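Local atomic coordinates of Lin1840 protein (Listeria innocua serovar 6a, PDB entry 4ZO9), a protein that probably hydrolyses terminal, non-reducing beta-D-glucosyl residues to release beta-D-glucose, as a beta-glucosidase of glycoside hydrolase family 3. Residues Leu86-Asp91 with Gly130-Phe135. The protein carries 2 engineered substitutions. Sequence-based numbering, arbitrary orientation.
With BGC (beta-D-glucopyranose), chain C.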
# COMPACT_ATOMS: atom_id res chain seq x y z
N LEU A 86 -2.73 -36.72 23.63
CA LEU A 86 -2.43 -35.70 22.60
C LEU A 86 -3.68 -35.04 22.13
O LEU A 86 -4.73 -35.69 22.07
CB LEU A 86 -1.81 -36.33 21.36
CG LEU A 86 -0.45 -36.93 21.64
CD1 LEU A 86 -0.16 -38.07 20.69
CD2 LEU A 86 0.59 -35.83 21.58
N VAL A 87 -3.57 -33.75 21.79
CA VAL A 87 -4.63 -33.06 21.05
C VAL A 87 -4.20 -33.03 19.55
O VAL A 87 -3.03 -32.73 19.23
CB VAL A 87 -4.97 -31.66 21.62
CG1 VAL A 87 -3.75 -30.77 21.65
CG2 VAL A 87 -6.10 -31.03 20.84
N PHE A 88 -5.14 -33.48 18.69
CA PHE A 88 -5.02 -33.50 17.24
C PHE A 88 -5.67 -32.30 16.55
O PHE A 88 -6.89 -32.06 16.70
CB PHE A 88 -5.63 -34.75 16.69
CG PHE A 88 -4.82 -35.97 17.02
CD1 PHE A 88 -4.76 -36.45 18.33
CD2 PHE A 88 -4.10 -36.60 16.06
CE1 PHE A 88 -3.99 -37.55 18.63
CE2 PHE A 88 -3.32 -37.72 16.37
CZ PHE A 88 -3.26 -38.17 17.65
N MET A 89 -4.86 -31.58 15.79
CA MET A 89 -5.33 -30.36 15.08
C MET A 89 -5.19 -30.47 13.56
O MET A 89 -4.35 -31.25 13.05
CB MET A 89 -4.59 -29.13 15.62
CG MET A 89 -4.49 -29.04 17.14
SD MET A 89 -4.17 -27.34 17.64
CE MET A 89 -3.82 -27.66 19.36
N ALA A 90 -6.06 -29.76 12.83
CA ALA A 90 -5.95 -29.79 11.36
C ALA A 90 -6.51 -28.54 10.67
O ALA A 90 -7.33 -27.83 11.20
CB ALA A 90 -6.67 -31.01 10.82
N ASP A 91 -6.13 -28.38 9.42
CA ASP A 91 -6.69 -27.37 8.54
C ASP A 91 -8.00 -27.86 7.84
O ASP A 91 -7.96 -28.56 6.85
CB ASP A 91 -5.64 -26.99 7.48
CG ASP A 91 -4.46 -26.23 8.09
OD1 ASP A 91 -4.71 -25.16 8.65
OD2 ASP A 91 -3.30 -26.65 7.97
N GLY A 130 -11.04 -38.19 13.40
CA GLY A 130 -10.23 -38.06 14.60
C GLY A 130 -9.65 -36.72 14.90
O GLY A 130 -8.81 -36.64 15.79
N HIS A 131 -10.09 -35.64 14.22
CA HIS A 131 -9.52 -34.32 14.47
C HIS A 131 -10.30 -33.58 15.55
O HIS A 131 -11.51 -33.59 15.55
CB HIS A 131 -9.48 -33.45 13.20
CG HIS A 131 -8.83 -34.10 12.02
ND1 HIS A 131 -7.47 -34.37 11.95
CD2 HIS A 131 -9.36 -34.56 10.86
CE1 HIS A 131 -7.19 -34.93 10.80
NE2 HIS A 131 -8.32 -35.06 10.12
N HIS A 132 -9.58 -32.89 16.46
CA HIS A 132 -10.21 -32.21 17.60
C HIS A 132 -10.38 -30.70 17.40
O HIS A 132 -11.25 -30.06 18.02
CB HIS A 132 -9.37 -32.42 18.84
CG HIS A 132 -9.07 -33.84 19.14
ND1 HIS A 132 -7.90 -34.25 19.73
CD2 HIS A 132 -9.80 -34.97 18.95
CE1 HIS A 132 -7.91 -35.55 19.90
NE2 HIS A 132 -9.04 -36.02 19.42
N VAL A 133 -9.49 -30.11 16.60
CA VAL A 133 -9.38 -28.68 16.39
C VAL A 133 -9.20 -28.41 14.89
O VAL A 133 -8.41 -29.10 14.22
CB VAL A 133 -8.12 -28.04 17.06
CG1 VAL A 133 -8.10 -26.52 16.85
CG2 VAL A 133 -8.04 -28.30 18.54
N THR A 134 -9.92 -27.41 14.38
CA THR A 134 -9.63 -26.91 13.06
C THR A 134 -8.96 -25.53 13.06
O THR A 134 -9.30 -24.70 13.88
CB THR A 134 -10.84 -26.86 12.16
OG1 THR A 134 -10.41 -26.44 10.84
CG2 THR A 134 -11.90 -25.93 12.72
N PHE A 135 -8.02 -25.29 12.14
CA PHE A 135 -7.39 -23.98 12.03
C PHE A 135 -8.22 -23.08 11.11
O PHE A 135 -7.79 -22.71 10.05
CB PHE A 135 -5.94 -24.03 11.55
CG PHE A 135 -5.03 -24.91 12.39
CD1 PHE A 135 -4.90 -24.68 13.76
CD2 PHE A 135 -4.35 -25.96 11.81
CE1 PHE A 135 -4.05 -25.43 14.53
CE2 PHE A 135 -3.45 -26.69 12.55
CZ PHE A 135 -3.30 -26.43 13.95
C2 BGC C . -0.54 -21.91 7.41
C3 BGC C . -1.61 -21.75 8.49
C4 BGC C . -1.99 -23.14 8.95
C5 BGC C . -0.85 -23.66 9.84
C6 BGC C . -1.02 -25.16 10.08
C1 BGC C . 0.62 -22.82 7.92
O2 BGC C . -0.04 -20.64 6.99
O3 BGC C . -2.76 -21.07 7.99
O4 BGC C . -3.18 -23.08 9.64
O5 BGC C . 0.49 -23.29 9.29
O6 BGC C . -0.78 -25.80 8.84
O HOH W 1 -4.71 -33.98 13.17
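The carbonyl oxygen Phe88 O takes two backbone N-H groups at once: His132 N at 2.8 Å, and Val133 N in the carbonyl plane on a longer, more bent bond of 3.3 Å. This is where two neighbouring parallel strands of the TIM-barrel-like N-terminal domain, 87-90 and 133-134, come together. Further along, Ala90 N donates to Val133 O and Phe135 N to Ala90 O, so Ala90 is gripped through both its backbone polar groups.

On one face of the sheet, with CG anti to its carbonyl carbon (chi1 -46°) and the chain extended beyond it, Met89 runs beside Val133, CG to CB 3.8 Å. This brings Met89 SD obliquely to Phe135 CE1, 3.7 Å away, a Met-aromatic contact; Leu233 of a further strand packs on both Met89 and Val133. On the other face, Ala90 CB sits over the His131 ring, 3.9 Å from its centroid. A water bridges His131 ND1 and Met89 O, while His131 NE2 is hydrogen-bonded to Tyr96 OH.

At the strand ends lies the glucose site. Asp91 OD1 meets the edge of the Phe135 ring, 3.3 Å from CD2. The same Asp91 OD1 accepts a hydrogen bond from the glucose hydroxyl O4 at 2.8 Å.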